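Local coordinates for protein PfkB family carbohydrate kinase (Listeria grayi DSM 20601, PDB 4GM6) that probably acts as a PfkB-type kinase, transferring phosphate to a sugar or related carbohydrate, at residues V27-E32 with V153-G158; A60-N65 with Y295-L300; S67-P72 with F333-I338; T73-V78 with H95-A100. All coordinates share one frame; numbering follows the deposited sequence.

Contact 1. Residues V27-E32 with V153-G158; sequences VVTIGE and VLHVSG
Thr29 lays its hydroxyl against the edge of the His155 ring, with OG1 in the ring plane and 3.6 Å from His155 CD2, the two side chains running side by side. The same OG1, anti to the backbone N of Thr29 (chi1 -163°), also donates to His155 O at 2.9 Å. It reaches that oxygen from above the carbonyl plane, 54° out of it. His155 O also takes a weak bond from Ile30 N at 3.4 Å. Ordinary parallel-strand pairing supplies the rest: Val28 N donates to Val153 O at 3.0 Å, and Val28 O receives His155 N at 2.9 Å, both bonds close to straight. On the face that carries Val28 and Leu154, CG1 of Val28 packs on CB of Leu154 at 3.9 Å. Further along, Val156 CG2 lies 3.7 Å from Ile30 O. The axes of strands 27-30 and 153-157 differ in direction by 22°, as expected for twisted neighbours in the central sheet of this alpha/beta fold. His155 ND1 is hydrogen-bonded to Ser186 OG. Helices 58-68 and 291-304 pack on the face bearing Thr29 and His155, helix 165-180 packs against Leu154, and strand 73-79 flanks strand 27-30.

Contact 2. Residues A60-N65 with Y295-L300; sequences ANVAVN and YTAAVL
Asn65 and Ala297 make the tight end of this helix pair, CB of Asn65 standing 3.4 Å from CB of Ala297, whereas the end near Leu300 is looser, Val62 CG1 coming no nearer than 4.3 Å to Leu300 CD1. Ala297 is small enough to enter between the side chains of Val62 and Asn65, and its CB also rests 3.8 Å from the carbonyl O of Val62. The two branches of Val62 divide the work. CG1 is anti to the backbone N (chi1 164°) and faces Ala297 and Leu300, which leaves CG2 beside N, where it meets CG2 of Thr296 at 3.8 Å, the two side chains crossing at about a right angle. The touching residues are buried at both ends, so neither is a solvent side. Helices 58-68 and 291-304 lie side by side on one face of the central sheet of the PfkB alpha/beta fold, their short segments 8.5 Å apart and crossing at -47°. An alanine at the closest CA pair, Val62 with Ala297 at 5.2 Å, is consistent with so short an axial distance. The polar ends are bonded to other parts of the chain: Thr296 OG1 with Gly292 O, and Asn65 OD1 with Asn331 N. His155 of strand 153-157 touches Val62, Thr296 and Leu300.

Contact 3. Residues S67-P72 with F333-I338; sequences SKLGHP and FDEKTI
Water 1 joins the two segments through their backbones, accepting from Glu335 N at 2.7 Å and donating to Lys68 O at 3.0 Å. It thus bridges the last turn of helix 58-68 to the first residue of helix 335-344. Beside this link the contact is mainly van der Waals packing, and Leu69 carries most of it. Its chi1 of -63°, CG anti to the carbonyl carbon, with chi2 of 168° brings CD2 to the other segment: that methyl meets both CA and CB of Glu335, the CB at 3.7 Å, and lies 4.2 Å from Ile338 CD1. Leu69 and Glu335 cross at about a right angle, and the acid's extended chain leads away from the methyl beyond CB. Lys68 brings only its CB near, 4.0 Å from Phe333 O, while its bent chain carries NZ away to a hydrogen bond with His95 ND1. Within 333-338, Asp334 OD1 is gripped twice: Thr337 N meets Asp334 OD1 at 2.9 Å, nearly along the C-O axis, and Thr337 OG1 meets Asp334 OD1 at 2.6 Å from above the carboxylate plane. These bonds fix the aspartate's rotation. Helices 291-304 and 309-323 border the contact through His301 and Phe315. Two helix ends meet here: a Schellman motif closes helix 58-68, with Gly70 at C-prime (positive phi; Gly70 N to Ser67 O, His71 N to Leu66 O), and an Asp N-cap opens helix 335-344.

Contact 4. Residues T73-V78 with H95-A100; sequences TRIATV and HQVDTA
Arg74 pairs in parallel with Asp98 of the weakly bonded strand at 97-98, their CA atoms 4.3 Å apart, with one direct bond, Asp98 N to Thr73 O at 2.8 Å. A little further on, water 2 donates to Asp98 O at 2.8 Å; its bond to Ile75 O is suspiciously short, which makes the bridge doubtful. In the conformer described, and so tentatively, Thr73 OG1 fits against both methyls of Val97, 3.6 Å from CG2, and is weakly bonded to Ala63 O in helix 58-68. Arg74 and Asp98 lie alongside each other, CB to CB at 3.6 Å, pointing the same way. Their charged groups nevertheless fail to pair: Asp98 OD2 is 4.0 Å from Arg74 NE, well out of the guanidinium plane, and the carboxylate and guanidinium planes stand 76° apart. Arg74 NH1 bonds instead to the carbonyls of Lys149 and Leu147, while Asp98 OD1 receives Ala100 N at 3.1 Å in an Asx turn. Strand 73-79, helix 83-94 and strand 97-104 form a beta-alpha-beta crossover, whose helix ends in a Schellman motif at Gln96. Such geometry gives Asp98 and Arg74 probably an electrostatic attraction without a directed bond, leaving the backbone bond and the aliphatic packing as the direct links.

In the fold
Contacts 1 and 2 are buried near the centre of the chain and meet at His155, whose CE1 lies 3.5 Å from Thr296 CG2; one is strand pairing rich in backbone bonds, the other helix packing through small aliphatic groups. Contact 4 belongs to the same sheet as contact 1, where strands 27-30 and 73-79 are neighbours, but lies toward an outer strand and has a single direct backbone bond and a less certain water. Contact 3 is the surface member, its centre about 17 Å from that of the chain, and uses a water. Helix 58-68 serves both contacts 2 and 3, then leads into strand 73-79, and contact 3 adjoins contact 4 at the 95-100 side through Ser67 OG and His95 O.

Contact 1. Residues V27-E32 with V153-G158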
loop_
_atom_site.group_PDB
_atom_site.type_symbol
_atom_site.label_atom_id
_atom_site.label_comp_id
_atom_site.label_asym_id
_atom_site.label_seq_id
_atom_site.Cartn_x
_atom_site.Cartn_y
_atom_site.Cartn_z
ATOM N N VAL C 27 11.912 -25.980 26.746
ATOM C CA VAL C 27 10.527 -26.399 26.604
ATOM C C VAL C 27 10.295 -27.081 25.251
ATOM O O VAL C 27 10.831 -26.656 24.229
ATOM C CB VAL C 27 9.585 -25.186 26.755
ATOM C CG1 VAL C 27 8.127 -25.570 26.520
ATOM C CG2 VAL C 27 9.777 -24.545 28.121
ATOM N N VAL C 28 9.514 -28.157 25.260
ATOM C CA VAL C 28 9.127 -28.830 24.027
ATOM C C VAL C 28 7.627 -28.645 23.797
ATOM O O VAL C 28 6.831 -28.657 24.737
ATOM C CB VAL C 28 9.527 -30.334 24.041
ATOM C CG1 VAL C 28 8.770 -31.103 25.124
ATOM C CG2 VAL C 28 9.304 -30.970 22.679
ATOM N N THR C 29 7.236 -28.438 22.548
ATOM C CA THR C 29 5.820 -28.331 22.243
ATOM C C THR C 29 5.430 -29.131 20.992
ATOM O O THR C 29 6.285 -29.513 20.192
ATOM C CB THR C 29 5.409 -26.866 22.071
ATOM O OG1 THR C 29 3.988 -26.762 22.180
ATOM C CG2 THR C 29 5.866 -26.356 20.722
ATOM N N ILE C 30 4.129 -29.374 20.834
ATOM C CA ILE C 30 3.613 -30.191 19.740
ATOM C C ILE C 30 2.415 -29.496 19.118
ATOM O O ILE C 30 1.474 -29.095 19.814
ATOM C CB ILE C 30 3.165 -31.572 20.228
ATOM C CG1 ILE C 30 4.352 -32.322 20.845
ATOM C CG2 ILE C 30 2.579 -32.381 19.078
ATOM C CD1 ILE C 30 3.956 -33.580 21.585
ATOM N N GLY C 31 2.439 -29.329 17.808
ATOM C CA GLY C 31 1.326 -28.648 17.186
ATOM C C GLY C 31 1.569 -28.247 15.758
ATOM O O GLY C 31 2.699 -28.273 15.276
ATOM N N GLU C 32 0.481 -27.866 15.095
ATOM C CA GLU C 32 0.511 -27.531 13.686
ATOM C C GLU C 32 0.684 -26.033 13.483
ATOM O O GLU C 32 0.082 -25.241 14.213
ATOM C CB GLU C 32 -0.797 -27.980 13.040
ATOM C CG GLU C 32 -0.928 -27.541 11.595
ATOM C CD GLU C 32 -2.143 -28.126 10.912
ATOM O OE1 GLU C 32 -3.092 -28.548 11.610
ATOM O OE2 GLU C 32 -2.159 -28.145 9.664
ATOM N N VAL C 153 9.592 -28.848 30.600
ATOM C CA VAL C 153 8.150 -28.849 30.384
ATOM C C VAL C 153 7.768 -29.300 28.973
ATOM O O VAL C 153 8.452 -28.986 27.995
ATOM C CB VAL C 153 7.524 -27.464 30.670
ATOM C CG1 VAL C 153 6.096 -27.407 30.146
ATOM C CG2 VAL C 153 7.557 -27.148 32.161
ATOM N N LEU C 154 6.644 -29.991 28.894
ATOM C CA LEU C 154 6.027 -30.335 27.640
ATOM C C LEU C 154 4.694 -29.651 27.571
ATOM O O LEU C 154 3.878 -29.743 28.483
ATOM C CB LEU C 154 5.813 -31.833 27.514
ATOM C CG LEU C 154 4.992 -32.207 26.290
ATOM C CD1 LEU C 154 5.325 -33.562 25.803
ATOM C CD2 LEU C 154 3.513 -32.061 26.518
ATOM N N HIS C 155 4.478 -28.955 26.469
ATOM C CA HIS C 155 3.243 -28.209 26.283
ATOM C C HIS C 155 2.472 -28.677 25.051
ATOM O O HIS C 155 3.054 -28.892 23.984
ATOM C CB HIS C 155 3.530 -26.705 26.137
ATOM C CG HIS C 155 2.302 -25.887 25.868
ATOM N ND1 HIS C 155 1.452 -25.472 26.873
ATOM C CD2 HIS C 155 1.763 -25.436 24.708
ATOM C CE1 HIS C 155 0.448 -24.793 26.345
ATOM N NE2 HIS C 155 0.607 -24.766 25.033
ATOM N N VAL C 156 1.156 -28.810 25.202
ATOM C CA VAL C 156 0.286 -29.141 24.080
ATOM C C VAL C 156 -1.121 -28.586 24.311
ATOM O O VAL C 156 -1.449 -28.140 25.429
ATOM C CB VAL C 156 0.269 -30.656 23.770
ATOM C CG1 VAL C 156 -0.402 -31.450 24.892
ATOM C CG2 VAL C 156 -0.400 -30.903 22.421
ATOM N N SER C 157 -1.926 -28.548 23.242
ATOM C CA SER C 157 -3.272 -27.992 23.338
ATOM C C SER C 157 -4.326 -28.942 22.781
ATOM O O SER C 157 -4.006 -29.900 22.062
ATOM C CB SER C 157 -3.352 -26.645 22.609
ATOM O OG SER C 157 -3.701 -26.807 21.242
ATOM N N GLY C 158 -5.585 -28.663 23.119
ATOM C CA GLY C 158 -6.711 -29.436 22.609
ATOM C C GLY C 158 -6.902 -29.349 21.104
ATOM O O GLY C 158 -7.677 -30.112 20.527
#

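Contact 2. Residues A60-N65 with Y295-L300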
loop_
_atom_site.group_PDB
_atom_site.type_symbol
_atom_site.label_atom_id
_atom_site.label_comp_id
_atom_site.label_asym_id
_atom_site.label_seq_id
_atom_site.Cartn_x
_atom_site.Cartn_y
_atom_site.Cartn_z
ATOM N N ALA C 60 2.895 -23.466 18.503
ATOM C CA ALA C 60 3.984 -22.717 17.863
ATOM C C ALA C 60 4.119 -21.290 18.402
ATOM O O ALA C 60 5.233 -20.780 18.563
ATOM C CB ALA C 60 3.777 -22.674 16.364
ATOM N N ASN C 61 2.989 -20.642 18.666
ATOM C CA ASN C 61 3.022 -19.290 19.211
ATOM C C ASN C 61 3.595 -19.347 20.624
ATOM O O ASN C 61 4.428 -18.518 21.012
ATOM C CB ASN C 61 1.625 -18.673 19.259
ATOM C CG ASN C 61 1.021 -18.473 17.888
ATOM O OD1 ASN C 61 1.713 -18.505 16.872
ATOM N ND2 ASN C 61 -0.293 -18.275 17.855
ATOM N N VAL C 62 3.155 -20.340 21.396
ATOM C CA VAL C 62 3.686 -20.486 22.727
ATOM C C VAL C 62 5.200 -20.659 22.671
ATOM O O VAL C 62 5.925 -20.064 23.471
ATOM C CB VAL C 62 2.997 -21.618 23.515
ATOM C CG1 VAL C 62 3.824 -21.995 24.739
ATOM C CG2 VAL C 62 1.604 -21.159 23.924
ATOM N N ALA C 63 5.680 -21.455 21.717
ATOM C CA ALA C 63 7.117 -21.683 21.571
ATOM C C ALA C 63 7.864 -20.391 21.258
ATOM O O ALA C 63 8.863 -20.080 21.892
ATOM C CB ALA C 63 7.391 -22.730 20.494
ATOM N N VAL C 64 7.390 -19.646 20.265
ATOM C CA VAL C 64 8.023 -18.377 19.916
ATOM C C VAL C 64 8.040 -17.423 21.118
ATOM O O VAL C 64 9.058 -16.807 21.413
ATOM C CB VAL C 64 7.329 -17.708 18.699
ATOM C CG1 VAL C 64 7.729 -16.239 18.552
ATOM C CG2 VAL C 64 7.637 -18.482 17.427
ATOM N N ASN C 65 6.912 -17.292 21.808
ATOM C CA ASN C 65 6.835 -16.358 22.921
ATOM C C ASN C 65 7.770 -16.757 24.065
ATOM O O ASN C 65 8.383 -15.888 24.692
ATOM C CB ASN C 65 5.392 -16.191 23.414
ATOM C CG ASN C 65 4.464 -15.668 22.337
ATOM O OD1 ASN C 65 4.898 -15.004 21.395
ATOM N ND2 ASN C 65 3.173 -15.949 22.481
ATOM N N TYR C 295 -0.409 -15.143 26.957
ATOM C CA TYR C 295 -0.683 -15.395 28.365
ATOM C C TYR C 295 -0.078 -16.733 28.756
ATOM O O TYR C 295 0.646 -16.835 29.741
ATOM C CB TYR C 295 -2.186 -15.413 28.639
ATOM C CG TYR C 295 -2.537 -15.504 30.118
ATOM C CD1 TYR C 295 -2.344 -14.415 30.969
ATOM C CD2 TYR C 295 -3.078 -16.670 30.665
ATOM C CE1 TYR C 295 -2.659 -14.491 32.319
ATOM C CE2 TYR C 295 -3.397 -16.752 32.019
ATOM C CZ TYR C 295 -3.188 -15.660 32.843
ATOM O OH TYR C 295 -3.525 -15.720 34.191
ATOM N N THR C 296 -0.362 -17.760 27.970
ATOM C CA THR C 296 0.135 -19.102 28.310
ATOM C C THR C 296 1.655 -19.097 28.438
ATOM O O THR C 296 2.205 -19.647 29.390
ATOM C CB THR C 296 -0.303 -20.169 27.273
ATOM O OG1 THR C 296 -1.721 -20.360 27.369
ATOM C CG2 THR C 296 0.411 -21.522 27.530
ATOM N N ALA C 297 2.331 -18.486 27.472
ATOM C CA ALA C 297 3.793 -18.474 27.480
ATOM C C ALA C 297 4.318 -17.678 28.666
ATOM O O ALA C 297 5.329 -18.042 29.283
ATOM C CB ALA C 297 4.335 -17.900 26.179
ATOM N N ALA C 298 3.630 -16.593 29.000
ATOM C CA ALA C 298 4.089 -15.750 30.110
ATOM C C ALA C 298 3.939 -16.496 31.435
ATOM O O ALA C 298 4.806 -16.418 32.305
ATOM C CB ALA C 298 3.330 -14.437 30.144
ATOM N N VAL C 299 2.838 -17.227 31.584
ATOM C CA VAL C 299 2.602 -17.958 32.814
ATOM C C VAL C 299 3.680 -19.012 32.971
ATOM O O VAL C 299 4.261 -19.147 34.045
ATOM C CB VAL C 299 1.221 -18.636 32.858
ATOM C CG1 VAL C 299 1.177 -19.657 34.005
ATOM C CG2 VAL C 299 0.125 -17.594 33.011
ATOM N N LEU C 300 3.943 -19.752 31.896
ATOM C CA LEU C 300 4.970 -20.793 31.926
ATOM C C LEU C 300 6.317 -20.159 32.283
ATOM O O LEU C 300 7.060 -20.687 33.093
ATOM C CB LEU C 300 5.032 -21.580 30.597
ATOM C CG LEU C 300 3.879 -22.561 30.285
ATOM C CD1 LEU C 300 3.933 -23.128 28.866
ATOM C CD2 LEU C 300 3.800 -23.715 31.285
#

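Contact 3. Residues S67-P72 with F333-I338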
loop_
_atom_site.group_PDB
_atom_site.type_symbol
_atom_site.label_atom_id
_atom_site.label_comp_id
_atom_site.label_asym_id
_atom_site.label_seq_id
_atom_site.Cartn_x
_atom_site.Cartn_y
_atom_site.Cartn_z
ATOM N N SER C 67 10.571 -18.345 23.703
ATOM C CA SER C 67 11.898 -18.039 23.201
ATOM C C SER C 67 12.191 -16.541 23.309
ATOM O O SER C 67 13.337 -16.131 23.506
ATOM C CB SER C 67 12.013 -18.485 21.746
ATOM O OG SER C 67 13.264 -18.112 21.201
ATOM N N LYS C 68 11.151 -15.725 23.171
ATOM C CA LYS C 68 11.300 -14.286 23.327
ATOM C C LYS C 68 11.775 -13.986 24.739
ATOM O O LYS C 68 12.457 -12.990 24.983
ATOM C CB LYS C 68 9.972 -13.572 23.075
ATOM C CG LYS C 68 9.640 -13.354 21.608
ATOM C CD LYS C 68 10.576 -12.342 20.960
ATOM C CE LYS C 68 10.248 -12.170 19.476
ATOM N NZ LYS C 68 10.965 -13.133 18.583
ATOM N N LEU C 69 11.399 -14.854 25.669
ATOM C CA LEU C 69 11.704 -14.648 27.081
ATOM C C LEU C 69 12.948 -15.407 27.542
ATOM O O LEU C 69 13.198 -15.529 28.741
ATOM C CB LEU C 69 10.504 -15.046 27.940
ATOM C CG LEU C 69 9.251 -14.206 27.693
ATOM C CD1 LEU C 69 8.039 -14.834 28.357
ATOM C CD2 LEU C 69 9.468 -12.799 28.205
ATOM N N GLY C 70 13.724 -15.920 26.595
ATOM C CA GLY C 70 14.999 -16.549 26.932
ATOM C C GLY C 70 15.003 -18.066 27.012
ATOM O O GLY C 70 16.046 -18.666 27.227
ATOM N N HIS C 71 13.852 -18.701 26.837
ATOM C CA HIS C 71 13.807 -20.158 26.928
ATOM C C HIS C 71 14.055 -20.830 25.575
ATOM O O HIS C 71 13.286 -20.634 24.631
ATOM C CB HIS C 71 12.471 -20.621 27.504
ATOM C CG HIS C 71 12.158 -20.037 28.846
ATOM N ND1 HIS C 71 12.616 -20.588 30.022
ATOM C CD2 HIS C 71 11.425 -18.955 29.199
ATOM C CE1 HIS C 71 12.182 -19.867 31.043
ATOM N NE2 HIS C 71 11.458 -18.870 30.568
ATOM N N PRO C 72 15.139 -21.618 25.472
ATOM C CA PRO C 72 15.340 -22.411 24.264
ATOM C C PRO C 72 14.149 -23.339 24.094
ATOM O O PRO C 72 13.775 -24.059 25.028
ATOM C CB PRO C 72 16.602 -23.226 24.583
ATOM C CG PRO C 72 17.308 -22.439 25.640
ATOM C CD PRO C 72 16.203 -21.848 26.467
ATOM N N PHE C 333 7.566 -8.674 22.401
ATOM C CA PHE C 333 8.197 -7.908 23.463
ATOM C C PHE C 333 9.184 -8.738 24.260
ATOM O O PHE C 333 8.953 -9.936 24.493
ATOM C CB PHE C 333 7.126 -7.302 24.378
ATOM C CG PHE C 333 6.101 -6.498 23.639
ATOM C CD1 PHE C 333 6.410 -5.245 23.134
ATOM C CD2 PHE C 333 4.837 -7.006 23.420
ATOM C CE1 PHE C 333 5.468 -4.513 22.436
ATOM C CE2 PHE C 333 3.893 -6.278 22.727
ATOM C CZ PHE C 333 4.205 -5.038 22.237
ATOM N N ASP C 334 10.285 -8.118 24.676
ATOM C CA ASP C 334 11.178 -8.785 25.617
ATOM C C ASP C 334 10.669 -8.667 27.050
ATOM O O ASP C 334 9.730 -7.906 27.344
ATOM C CB ASP C 334 12.624 -8.294 25.510
ATOM C CG ASP C 334 12.779 -6.842 25.877
ATOM O OD1 ASP C 334 11.895 -6.283 26.570
ATOM O OD2 ASP C 334 13.800 -6.257 25.461
ATOM N N GLU C 335 11.290 -9.438 27.935
ATOM C CA GLU C 335 10.843 -9.529 29.319
ATOM C C GLU C 335 10.834 -8.173 30.028
ATOM O O GLU C 335 9.882 -7.838 30.732
ATOM C CB GLU C 335 11.704 -10.516 30.110
ATOM C CG GLU C 335 11.315 -10.558 31.579
ATOM C CD GLU C 335 12.101 -11.574 32.393
ATOM O OE1 GLU C 335 12.903 -12.329 31.814
ATOM O OE2 GLU C 335 11.904 -11.618 33.621
ATOM N N LYS C 336 11.899 -7.405 29.848
ATOM C CA LYS C 336 12.027 -6.103 30.509
ATOM C C LYS C 336 10.880 -5.166 30.111
ATOM O O LYS C 336 10.279 -4.495 30.954
ATOM C CB LYS C 336 13.392 -5.495 30.177
ATOM C CG LYS C 336 13.426 -3.984 30.097
ATOM C CD LYS C 336 14.071 -3.395 31.328
ATOM C CE LYS C 336 14.304 -1.906 31.146
ATOM N NZ LYS C 336 14.653 -1.289 32.449
ATOM N N THR C 337 10.564 -5.142 28.824
ATOM C CA THR C 337 9.471 -4.330 28.326
ATOM C C THR C 337 8.159 -4.721 28.994
ATOM O O THR C 337 7.383 -3.867 29.411
ATOM C CB THR C 337 9.324 -4.491 26.812
ATOM O OG1 THR C 337 10.540 -4.083 26.178
ATOM C CG2 THR C 337 8.173 -3.654 26.302
ATOM N N ILE C 338 7.915 -6.019 29.097
ATOM C CA ILE C 338 6.700 -6.529 29.726
ATOM C C ILE C 338 6.676 -6.220 31.222
ATOM O O ILE C 338 5.676 -5.723 31.756
ATOM C CB ILE C 338 6.564 -8.051 29.489
ATOM C CG1 ILE C 338 6.437 -8.346 27.982
ATOM C CG2 ILE C 338 5.358 -8.608 30.228
ATOM C CD1 ILE C 338 6.635 -9.811 27.631
HETATM O O HOH W 1 13.127 -11.298 27.391
#

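Contact 4. Residues T73-V78 with H95-A100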
loop_
_atom_site.group_PDB
_atom_site.type_symbol
_atom_site.label_atom_id
_atom_site.label_comp_id
_atom_site.label_asym_id
_atom_site.label_seq_id
_atom_site.Cartn_x
_atom_site.Cartn_y
_atom_site.Cartn_z
ATOM N N THR C 73 13.543 -23.315 22.918
ATOM C CA THR C 73 12.368 -24.127 22.653
ATOM C C THR C 73 12.545 -24.951 21.382
ATOM O O THR C 73 13.402 -24.646 20.538
ATOM C CB THR C 73 11.101 -23.253 22.510
ATOM O OG1 THR C 73 11.316 -22.255 21.503
ATOM C CG2 THR C 73 10.757 -22.577 23.833
ATOM N N ARG C 74 11.724 -25.987 21.256
ATOM C CA ARG C 74 11.728 -26.869 20.102
ATOM C C ARG C 74 10.301 -27.348 19.885
ATOM O O ARG C 74 9.488 -27.377 20.821
ATOM C CB ARG C 74 12.622 -28.074 20.363
ATOM C CG ARG C 74 12.025 -29.045 21.369
ATOM C CD ARG C 74 13.003 -30.147 21.717
ATOM N NE ARG C 74 14.323 -29.625 22.072
ATOM C CZ ARG C 74 15.218 -30.285 22.804
ATOM N NH1 ARG C 74 14.941 -31.492 23.279
ATOM N NH2 ARG C 74 16.391 -29.730 23.074
ATOM N N ILE C 75 9.989 -27.739 18.658
ATOM C CA ILE C 75 8.624 -28.124 18.346
ATOM C C ILE C 75 8.566 -29.321 17.420
ATOM O O ILE C 75 9.192 -29.336 16.350
ATOM C CB ILE C 75 7.833 -26.963 17.706
ATOM C CG1 ILE C 75 6.341 -27.308 17.618
ATOM C CG2 ILE C 75 8.368 -26.638 16.316
ATOM C CD1 ILE C 75 5.480 -26.196 17.045
ATOM N N ALA C 76 7.810 -30.324 17.848
ATOM C CA ALA C 76 7.505 -31.465 17.000
ATOM C C ALA C 76 6.347 -31.060 16.076
ATOM O O ALA C 76 5.228 -30.832 16.537
ATOM C CB ALA C 76 7.136 -32.671 17.851
ATOM N N THR C 77 6.620 -30.938 14.780
ATOM C CA THR C 77 5.576 -30.555 13.838
ATOM C C THR C 77 5.825 -31.102 12.422
ATOM O O THR C 77 6.873 -31.692 12.153
ATOM C CB THR C 77 5.399 -29.026 13.796
ATOM O OG1 THR C 77 4.066 -28.715 13.373
ATOM C CG2 THR C 77 6.411 -28.398 12.835
ATOM N N VAL C 78 4.853 -30.913 11.528
ATOM C CA VAL C 78 4.966 -31.408 10.159
ATOM C C VAL C 78 4.577 -30.333 9.155
ATOM O O VAL C 78 3.536 -29.683 9.311
ATOM C CB VAL C 78 4.045 -32.615 9.908
ATOM C CG1 VAL C 78 4.181 -33.088 8.463
ATOM C CG2 VAL C 78 4.345 -33.742 10.892
ATOM N N HIS C 95 12.538 -16.585 14.827
ATOM C CA HIS C 95 12.209 -16.409 16.245
ATOM C C HIS C 95 12.952 -17.396 17.132
ATOM O O HIS C 95 12.624 -17.562 18.312
ATOM C CB HIS C 95 10.703 -16.516 16.465
ATOM C CG HIS C 95 9.928 -15.424 15.804
ATOM N ND1 HIS C 95 10.010 -14.109 16.210
ATOM C CD2 HIS C 95 9.076 -15.442 14.752
ATOM C CE1 HIS C 95 9.232 -13.364 15.445
ATOM N NE2 HIS C 95 8.652 -14.148 14.554
ATOM N N GLN C 96 13.943 -18.053 16.535
ATOM C CA GLN C 96 14.877 -18.943 17.230
ATOM C C GLN C 96 14.240 -20.125 17.953
ATOM O O GLN C 96 14.715 -20.551 19.001
ATOM C CB GLN C 96 15.773 -18.131 18.165
ATOM C CG GLN C 96 16.667 -17.170 17.401
ATOM C CD GLN C 96 17.738 -16.554 18.270
ATOM O OE1 GLN C 96 17.451 -15.733 19.138
ATOM N NE2 GLN C 96 18.989 -16.945 18.033
ATOM N N VAL C 97 13.165 -20.664 17.391
ATOM C CA VAL C 97 12.641 -21.933 17.879
ATOM C C VAL C 97 13.383 -23.024 17.126
ATOM O O VAL C 97 13.569 -22.920 15.915
ATOM C CB VAL C 97 11.132 -22.051 17.620
ATOM C CG1 VAL C 97 10.609 -23.391 18.101
ATOM C CG2 VAL C 97 10.389 -20.916 18.313
ATOM N N ASP C 98 13.828 -24.048 17.852
ATOM C CA ASP C 98 14.556 -25.182 17.279
ATOM C C ASP C 98 13.698 -25.888 16.233
ATOM O O ASP C 98 12.534 -26.210 16.494
ATOM C CB ASP C 98 14.912 -26.173 18.399
ATOM C CG ASP C 98 15.872 -27.276 17.945
ATOM O OD1 ASP C 98 16.406 -27.215 16.816
ATOM O OD2 ASP C 98 16.101 -28.213 18.742
ATOM N N THR C 99 14.267 -26.141 15.057
ATOM C CA THR C 99 13.525 -26.817 13.991
ATOM C C THR C 99 13.956 -28.273 13.752
ATOM O O THR C 99 13.418 -28.954 12.875
ATOM C CB THR C 99 13.608 -26.030 12.662
ATOM O OG1 THR C 99 14.977 -25.901 12.267
ATOM C CG2 THR C 99 12.997 -24.634 12.822
ATOM N N ALA C 100 14.927 -28.753 14.518
ATOM C CA ALA C 100 15.428 -30.115 14.334
ATOM C C ALA C 100 14.331 -31.189 14.296
ATOM O O ALA C 100 14.544 -32.274 13.762
ATOM C CB ALA C 100 16.461 -30.464 15.412
HETATM O O HOH W 2 11.587 -28.797 16.366
#